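Local coordinates for protein Endonuclease/exonuclease/phosphatase (Beutenbergia cavernae DSM 12333, PDB 4RUW) that belongs to the endonuclease/exonuclease/phosphatase family, with a DNase I-like domain that carries a zinc ion and is followed by an immunoglobulin-like domain, at residues L391-T395 against V406-R410; T266-N271 against V306-V311; E77-A81 against D315-S319. All blocks are in the same frame, centred on the assembly; numbering follows the deposited sequence.

Contact 1: L391-T395 against V406-R410; sequences LRTVT and VETWR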
loop_
_atom_site.group_PDB
_atom_site.type_symbol
_atom_site.label_atom_id
_atom_site.label_comp_id
_atom_site.label_asym_id
_atom_site.label_seq_id
_atom_site.Cartn_x
_atom_site.Cartn_y
_atom_site.Cartn_z
ATOM N N LEU A 391 -31.305 1.536 2.277
ATOM C CA LEU A 391 -31.148 0.848 3.554
ATOM C C LEU A 391 -30.109 1.558 4.417
ATOM O O LEU A 391 -30.258 1.641 5.636
ATOM C CB LEU A 391 -30.736 -0.606 3.330
ATOM C CG LEU A 391 -31.743 -1.444 2.535
ATOM C CD1 LEU A 391 -31.196 -2.839 2.286
ATOM C CD2 LEU A 391 -33.081 -1.509 3.260
ATOM N N ARG A 392 -29.053 2.053 3.782
ATOM C CA ARG A 392 -28.063 2.873 4.465
ATOM C C ARG A 392 -27.301 3.673 3.428
ATOM O O ARG A 392 -27.065 3.195 2.319
ATOM C CB ARG A 392 -27.101 2.020 5.290
ATOM C CG ARG A 392 -26.134 2.846 6.138
ATOM C CD ARG A 392 -25.378 1.995 7.139
ATOM N NE ARG A 392 -26.260 1.458 8.167
ATOM C CZ ARG A 392 -26.423 1.996 9.373
ATOM N NH1 ARG A 392 -25.768 3.101 9.707
ATOM N NH2 ARG A 392 -27.245 1.428 10.247
ATOM N N THR A 393 -26.932 4.891 3.805
ATOM C CA THR A 393 -26.192 5.811 2.958
ATOM C C THR A 393 -24.922 6.226 3.688
ATOM O O THR A 393 -24.972 6.566 4.874
ATOM C CB THR A 393 -27.045 7.051 2.652
ATOM O OG1 THR A 393 -28.240 6.644 1.975
ATOM C CG2 THR A 393 -26.282 8.034 1.784
ATOM N N VAL A 394 -23.783 6.161 3.000
ATOM C CA VAL A 394 -22.513 6.581 3.575
ATOM C C VAL A 394 -21.832 7.503 2.574
ATOM O O VAL A 394 -21.735 7.179 1.386
ATOM C CB VAL A 394 -21.619 5.370 3.910
ATOM C CG1 VAL A 394 -20.268 5.820 4.443
ATOM C CG2 VAL A 394 -22.316 4.458 4.922
ATOM N N THR A 395 -21.376 8.657 3.050
ATOM C CA THR A 395 -20.849 9.688 2.167
ATOM C C THR A 395 -19.437 10.094 2.581
ATOM O O THR A 395 -19.125 10.156 3.772
ATOM C CB THR A 395 -21.770 10.929 2.171
ATOM O OG1 THR A 395 -23.101 10.531 1.827
ATOM C CG2 THR A 395 -21.294 11.985 1.174
ATOM N N VAL A 406 -15.784 5.137 6.858
ATOM C CA VAL A 406 -16.020 3.711 7.040
ATOM C C VAL A 406 -17.059 3.499 8.135
ATOM O O VAL A 406 -16.890 3.967 9.263
ATOM C CB VAL A 406 -14.729 2.968 7.423
ATOM C CG1 VAL A 406 -14.963 1.465 7.425
ATOM C CG2 VAL A 406 -13.605 3.322 6.464
ATOM N N GLU A 407 -18.153 2.823 7.792
ATOM C CA GLU A 407 -19.202 2.494 8.754
ATOM C C GLU A 407 -19.370 0.996 8.824
ATOM O O GLU A 407 -19.291 0.313 7.805
ATOM C CB GLU A 407 -20.546 3.110 8.360
ATOM C CG GLU A 407 -20.629 4.606 8.556
ATOM C CD GLU A 407 -22.053 5.125 8.461
ATOM O OE1 GLU A 407 -22.219 6.344 8.271
ATOM O OE2 GLU A 407 -23.003 4.313 8.575
ATOM N N THR A 408 -19.623 0.500 10.027
ATOM C CA THR A 408 -19.832 -0.912 10.269
ATOM C C THR A 408 -21.101 -1.050 11.095
ATOM O O THR A 408 -21.300 -0.310 12.054
ATOM C CB THR A 408 -18.647 -1.495 11.056
ATOM O OG1 THR A 408 -17.446 -1.325 10.297
ATOM C CG2 THR A 408 -18.854 -2.960 11.343
ATOM N N TRP A 409 -21.968 -1.981 10.720
ATOM C CA TRP A 409 -23.218 -2.151 11.440
ATOM C C TRP A 409 -23.699 -3.588 11.321
ATOM O O TRP A 409 -23.151 -4.373 10.546
ATOM C CB TRP A 409 -24.273 -1.153 10.937
ATOM C CG TRP A 409 -24.818 -1.441 9.559
ATOM C CD1 TRP A 409 -26.032 -1.995 9.265
ATOM C CD2 TRP A 409 -24.177 -1.187 8.297
ATOM N NE1 TRP A 409 -26.187 -2.100 7.907
ATOM C CE2 TRP A 409 -25.068 -1.611 7.289
ATOM C CE3 TRP A 409 -22.948 -0.637 7.921
ATOM C CZ2 TRP A 409 -24.766 -1.515 5.931
ATOM C CZ3 TRP A 409 -22.650 -0.543 6.568
ATOM C CH2 TRP A 409 -23.559 -0.981 5.590
ATOM N N ARG A 410 -24.709 -3.941 12.108
ATOM C CA ARG A 410 -25.263 -5.282 12.056
ATOM C C ARG A 410 -26.436 -5.320 11.095
ATOM O O ARG A 410 -27.377 -4.536 11.209
ATOM C CB ARG A 410 -25.711 -5.730 13.449
ATOM C CG ARG A 410 -26.236 -7.164 13.523
ATOM C CD ARG A 410 -26.891 -7.420 14.876
ATOM N NE ARG A 410 -27.064 -8.842 15.169
ATOM C CZ ARG A 410 -27.868 -9.315 16.118
ATOM N NH1 ARG A 410 -28.592 -8.485 16.860
ATOM N NH2 ARG A 410 -27.956 -10.623 16.319
#
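Arg392 and Glu407 form a salt bridge between strands 390-396 and 405-410. NH1 of Arg392 donates to OE2 of Glu407 at 3.2 Å, with an N-H...O angle of 148°. The donor meets OE2 nearly along its C-O bond, and the guanidinium and carboxylate planes stand 75° apart. The bridge rests on this one nitrogen-oxygen pair.

The same arginine lies over one face of the Trp409 indole. Its CZ is 4.0 Å from the centroid of the five-membered ring, a cation-pi contact. CD of Arg392 sits 3.4 Å from the centroid of the six-membered ring, as a CH-pi contact. A bend at chi3 turns the guanidinium along the indole face, with its plane tilted 35° from the ring.

Further in, CG2 of Val394 packs 3.6 Å from CD of Glu407. Val394 also touches Val365, and Trp409 rests on Leu361 and Leu383.

The two strands belong to different sheets of the Ig-like domain. They run roughly antiparallel with axes 8.2 Å apart, so side chains bridge the gap. At this largely surface contact one arginine pairs its charge with Glu407 and its flat face with Trp409, joining the edges of the sandwich.

Contact 2: T266-N271 against V306-V311; sequences TWRQVN and VVAGHV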
loop_
_atom_site.group_PDB
_atom_site.type_symbol
_atom_site.label_atom_id
_atom_site.label_comp_id
_atom_site.label_asym_id
_atom_site.label_seq_id
_atom_site.Cartn_x
_atom_site.Cartn_y
_atom_site.Cartn_z
ATOM N N THR A 266 -4.935 0.857 3.852
ATOM C CA THR A 266 -5.208 0.778 5.280
ATOM C C THR A 266 -5.019 2.118 5.993
ATOM O O THR A 266 -5.837 2.483 6.830
ATOM C CB THR A 266 -4.420 -0.348 5.981
ATOM O OG1 THR A 266 -3.014 -0.106 5.884
ATOM C CG2 THR A 266 -4.772 -1.717 5.364
ATOM N N TRP A 267 -3.973 2.862 5.630
ATOM C CA TRP A 267 -3.752 4.166 6.237
ATOM C C TRP A 267 -4.995 5.041 6.124
ATOM O O TRP A 267 -5.435 5.665 7.091
ATOM C CB TRP A 267 -2.578 4.876 5.560
ATOM C CG TRP A 267 -2.315 6.225 6.180
ATOM C CD1 TRP A 267 -2.889 7.425 5.835
ATOM C CD2 TRP A 267 -1.435 6.500 7.280
ATOM N NE1 TRP A 267 -2.404 8.426 6.651
ATOM C CE2 TRP A 267 -1.518 7.885 7.543
ATOM C CE3 TRP A 267 -0.579 5.710 8.053
ATOM C CZ2 TRP A 267 -0.785 8.488 8.563
ATOM C CZ3 TRP A 267 0.157 6.318 9.052
ATOM C CH2 TRP A 267 0.053 7.689 9.297
ATOM N N ARG A 268 -5.562 5.080 4.923
ATOM C CA ARG A 268 -6.658 5.970 4.611
ATOM C C ARG A 268 -7.966 5.577 5.309
ATOM O O ARG A 268 -8.881 6.387 5.403
ATOM C CB ARG A 268 -6.808 5.960 3.096
ATOM C CG ARG A 268 -7.709 6.975 2.495
ATOM C CD ARG A 268 -7.632 6.828 0.984
ATOM N NE ARG A 268 -8.277 7.951 0.346
ATOM C CZ ARG A 268 -8.103 8.285 -0.923
ATOM N NH1 ARG A 268 -7.314 7.553 -1.715
ATOM N NH2 ARG A 268 -8.746 9.339 -1.399
ATOM N N GLN A 269 -8.057 4.346 5.808
ATOM C CA GLN A 269 -9.237 3.930 6.563
ATOM C C GLN A 269 -9.264 4.575 7.945
ATOM O O GLN A 269 -10.339 4.868 8.467
ATOM C CB GLN A 269 -9.288 2.408 6.742
ATOM C CG GLN A 269 -9.147 1.583 5.479
ATOM C CD GLN A 269 -10.123 1.985 4.397
ATOM O OE1 GLN A 269 -11.335 1.877 4.562
ATOM N NE2 GLN A 269 -9.592 2.443 3.268
ATOM N N VAL A 270 -8.087 4.778 8.542
ATOM C CA VAL A 270 -8.011 5.182 9.943
ATOM C C VAL A 270 -7.391 6.553 10.176
ATOM O O VAL A 270 -7.540 7.108 11.261
ATOM C CB VAL A 270 -7.256 4.147 10.821
ATOM C CG1 VAL A 270 -8.089 2.889 11.019
ATOM C CG2 VAL A 270 -5.873 3.840 10.258
ATOM N N ASN A 271 -6.688 7.098 9.184
ATOM C CA ASN A 271 -5.953 8.356 9.335
ATOM C C ASN A 271 -6.206 9.252 8.136
ATOM O O ASN A 271 -6.592 8.778 7.069
ATOM C CB ASN A 271 -4.443 8.102 9.388
ATOM C CG ASN A 271 -4.002 7.320 10.619
ATOM O OD1 ASN A 271 -4.538 7.484 11.709
ATOM N ND2 ASN A 271 -2.990 6.477 10.446
ATOM N N VAL A 306 -9.044 -2.437 9.903
ATOM C CA VAL A 306 -7.919 -1.586 10.260
ATOM C C VAL A 306 -8.191 -0.935 11.608
ATOM O O VAL A 306 -9.228 -0.307 11.803
ATOM C CB VAL A 306 -7.676 -0.503 9.193
ATOM C CG1 VAL A 306 -6.368 0.216 9.475
ATOM C CG2 VAL A 306 -7.650 -1.130 7.804
ATOM N N VAL A 307 -7.249 -1.087 12.531
ATOM C CA VAL A 307 -7.400 -0.584 13.890
ATOM C C VAL A 307 -6.754 0.783 14.075
ATOM O O VAL A 307 -7.370 1.698 14.604
ATOM C CB VAL A 307 -6.829 -1.597 14.917
ATOM C CG1 VAL A 307 -6.979 -1.076 16.342
ATOM C CG2 VAL A 307 -7.513 -2.962 14.755
ATOM N N ALA A 308 -5.516 0.922 13.614
ATOM C CA ALA A 308 -4.749 2.147 13.814
ATOM C C ALA A 308 -3.524 2.095 12.924
ATOM O O ALA A 308 -3.180 1.042 12.386
ATOM C CB ALA A 308 -4.325 2.276 15.274
ATOM N N GLY A 309 -2.852 3.222 12.770
ATOM C CA GLY A 309 -1.576 3.210 12.088
ATOM C C GLY A 309 -0.823 4.489 12.344
ATOM O O GLY A 309 -1.429 5.505 12.705
ATOM N N HIS A 310 0.489 4.458 12.158
ATOM C CA HIS A 310 1.295 5.663 12.310
ATOM C C HIS A 310 2.519 5.578 11.421
ATOM O O HIS A 310 2.957 4.483 11.064
ATOM C CB HIS A 310 1.712 5.881 13.774
ATOM C CG HIS A 310 2.504 4.748 14.358
ATOM N ND1 HIS A 310 1.907 3.636 14.907
ATOM C CD2 HIS A 310 3.840 4.567 14.488
ATOM C CE1 HIS A 310 2.843 2.815 15.362
ATOM N NE2 HIS A 310 4.024 3.353 15.111
ATOM N N VAL A 311 3.074 6.731 11.066
ATOM C CA VAL A 311 4.394 6.745 10.469
ATOM C C VAL A 311 5.414 6.682 11.600
ATOM O O VAL A 311 5.189 7.199 12.698
ATOM C CB VAL A 311 4.645 7.971 9.548
ATOM C CG1 VAL A 311 3.815 7.848 8.268
ATOM C CG2 VAL A 311 4.385 9.285 10.276
HETATM O O HOH W 1 -4.398 5.593 13.736
#
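The short, weakly bonded helix 266-270 crosses strand 306-311 at 105°, with the axes 7.7 Å apart at their closest. Val270 and Val306 form the apolar centre. Their CG1 atoms meet at 3.5 Å, and CG1 of Val270 lies equally close to the carbonyl oxygen of Val306. Thr266 crosses Val306 at about a right angle and packs its CB and CG2 on CG2 of that valine. CB and CG of Gln269 touch the same methyl, while its amide binds Ser364 and Asp265.

Trp267 starts away from the strand, but its indole reaches back. With CG anti to the backbone N (chi1 -179°), the ring brings its edge to the strand backbone. CZ3 of Trp267 comes within 3.4 Å of C of His310, and CH2 touches CG1 of Val311. The indole nitrogen is held by the carbonyl of Asp272.

Asn271 supplies the direct hydrogen bond. Its ND2 donates to O of Gly309 at 2.9 Å, from well above the carbonyl plane. The same ND2 lies over one face of the Trp267 ring, offset toward the rim. A water donates to OD1 of Asn271 at 2.8 Å and accepts from N of Gly309 at 3.0 Å.

Both ends of the Asn271 amide therefore engage one glycine, directly and through water. The helix, which follows edge strand 264-265 of one sheet, is thus tied to edge strand 304-311 of the other by valine packing, an indole edge and this amide.

Contact 3: E77-A81 against D315-S319; sequences EPRIA and DRFAS
Arg79, near the start of helix 77-87, grips the carboxylate of Asp315 side-on with two nitrogens. NE of Arg79 donates to OD2 of Asp315 at 2.9 Å, and NH2 donates to OD1 at 3.1 Å. Both bonds are nearly straight, at 164° and 169°. Both oxygens lie close to the guanidinium plane, but the carboxylate is turned 32° against it. Both are met from out of the carboxylate plane, OD1 on its syn side.

A water adds a second link, donating to O of Arg79 and, at 2.7 Å, to OD2 of Asp315. OD2 thus accepts from both NE and the water. The loop 315-319 also passes over one guanidinium face, where NH2 of Arg79 lies 3.6 Å from C of Phe317. CB of Ala318 packs against CG and NE of the arginine. Beside this, CD1 of Ile80 reaches to 3.8 Å from O of Ala318.

The arginine chain is extended from CG to NE, which carries its head out to the loop. Its remaining nitrogen, NH1, forms a salt bridge with Asp70. Within the loop, N of Ala318 bonds to O of Asp315, bringing the alanine back beside the arginine. Ile80 also packs on Ile63 and Trp61.

Arg79 has two carboxylate partners, which probably stabilise its positive charge. Bonds from NE, NH2 and NH1 hold its head in place, so helix 77-87 is joined both to this loop and to the Asp70 region.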
loop_
_atom_site.group_PDB
_atom_site.type_symbol
_atom_site.label_atom_id
_atom_site.label_comp_id
_atom_site.label_asym_id
_atom_site.label_seq_id
_atom_site.Cartn_x
_atom_site.Cartn_y
_atom_site.Cartn_z
ATOM N N GLU A 77 22.992 -0.188 9.236
ATOM C CA GLU A 77 21.941 -1.142 9.548
ATOM C C GLU A 77 21.437 -1.086 11.006
ATOM O O GLU A 77 20.252 -1.291 11.242
ATOM C CB GLU A 77 22.357 -2.565 9.178
ATOM C CG GLU A 77 22.532 -2.804 7.683
ATOM C CD GLU A 77 23.944 -2.590 7.186
ATOM O OE1 GLU A 77 24.760 -2.016 7.933
ATOM O OE2 GLU A 77 24.236 -2.998 6.038
ATOM N N PRO A 78 22.322 -0.823 11.992
ATOM C CA PRO A 78 21.791 -0.791 13.367
ATOM C C PRO A 78 20.717 0.261 13.598
ATOM O O PRO A 78 19.803 0.055 14.380
ATOM C CB PRO A 78 23.030 -0.475 14.214
ATOM C CG PRO A 78 24.139 -1.085 13.443
ATOM C CD PRO A 78 23.798 -0.828 11.994
ATOM N N ARG A 79 20.819 1.381 12.928
ATOM C CA ARG A 79 19.854 2.436 13.073
ATOM C C ARG A 79 18.484 1.984 12.509
ATOM O O ARG A 79 17.480 2.203 13.090
ATOM C CB ARG A 79 20.407 3.648 12.364
ATOM C CG ARG A 79 19.884 4.914 12.853
ATOM C CD ARG A 79 20.670 6.071 12.301
ATOM N NE ARG A 79 19.878 7.247 12.489
ATOM C CZ ARG A 79 20.147 8.420 11.979
ATOM N NH1 ARG A 79 21.201 8.606 11.226
ATOM N NH2 ARG A 79 19.362 9.412 12.210
ATOM N N ILE A 80 18.499 1.302 11.376
ATOM C CA ILE A 80 17.302 0.714 10.793
ATOM C C ILE A 80 16.720 -0.345 11.738
ATOM O O ILE A 80 15.519 -0.356 12.029
ATOM C CB ILE A 80 17.628 0.082 9.413
ATOM C CG1 ILE A 80 18.125 1.145 8.416
ATOM C CG2 ILE A 80 16.435 -0.704 8.864
ATOM C CD1 ILE A 80 17.179 2.302 8.193
ATOM N N ALA A 81 17.571 -1.244 12.216
ATOM C CA ALA A 81 17.119 -2.314 13.087
ATOM C C ALA A 81 16.503 -1.789 14.378
ATOM O O ALA A 81 15.539 -2.349 14.878
ATOM C CB ALA A 81 18.260 -3.262 13.386
ATOM N N ASP A 315 13.106 7.432 14.802
ATOM C CA ASP A 315 14.374 7.974 14.322
ATOM C C ASP A 315 14.123 8.365 12.879
ATOM O O ASP A 315 14.527 7.664 11.945
ATOM C CB ASP A 315 15.462 6.902 14.396
ATOM C CG ASP A 315 16.868 7.462 14.270
ATOM O OD1 ASP A 315 17.044 8.685 14.082
ATOM O OD2 ASP A 315 17.807 6.651 14.377
ATOM N N ARG A 316 13.404 9.468 12.694
ATOM C CA ARG A 316 12.869 9.798 11.381
ATOM C C ARG A 316 13.943 9.996 10.311
ATOM O O ARG A 316 13.693 9.743 9.135
ATOM C CB ARG A 316 11.939 11.013 11.454
ATOM C CG ARG A 316 12.650 12.342 11.611
ATOM C CD ARG A 316 11.670 13.455 11.962
ATOM N NE ARG A 316 11.111 13.248 13.296
ATOM C CZ ARG A 316 10.079 13.922 13.791
ATOM N NH1 ARG A 316 9.470 14.843 13.056
ATOM N NH2 ARG A 316 9.648 13.668 15.018
ATOM N N PHE A 317 15.139 10.424 10.711
ATOM C CA PHE A 317 16.191 10.691 9.735
ATOM C C PHE A 317 17.056 9.480 9.409
ATOM O O PHE A 317 18.073 9.609 8.740
ATOM C CB PHE A 317 17.023 11.913 10.137
ATOM C CG PHE A 317 16.214 13.177 10.181
ATOM C CD1 PHE A 317 15.611 13.654 9.026
ATOM C CD2 PHE A 317 16.028 13.873 11.362
ATOM C CE1 PHE A 317 14.848 14.800 9.046
ATOM C CE2 PHE A 317 15.264 15.026 11.385
ATOM C CZ PHE A 317 14.670 15.483 10.226
ATOM N N ALA A 318 16.624 8.300 9.848
ATOM C CA ALA A 318 17.352 7.072 9.549
ATOM C C ALA A 318 17.277 6.686 8.064
ATOM O O ALA A 318 18.143 5.960 7.566
ATOM C CB ALA A 318 16.846 5.934 10.409
ATOM N N SER A 319 16.240 7.164 7.375
ATOM C CA SER A 319 16.065 6.909 5.945
ATOM C C SER A 319 15.402 8.118 5.303
ATOM O O SER A 319 14.843 8.963 6.000
ATOM C CB SER A 319 15.195 5.668 5.714
ATOM O OG SER A 319 14.888 5.537 4.332
HETATM O O HOH W 2 17.429 4.120 15.210
#

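In the fold
Contacts 2 and 3 lie in the DNase I-like domain, and contact 1 in the Ig-like domain. Contact 3 joins residues far apart in sequence, and contact 2 is nested inside the loop it closes; contact 1 follows both. Strand 304-311 of contact 2 leads into the loop that holds 315-319, and the two centres are about 22 Å apart. The centres of contacts 1 and 3 are about 41 Å apart, on opposite sides of the chain's centre. Contacts 1 and 2 touch where Val406 packs on Gln269, so helix 266-270 lies at the domain interface. The zinc ion lies at the other end, about 13 Å from the side chain of Ile80.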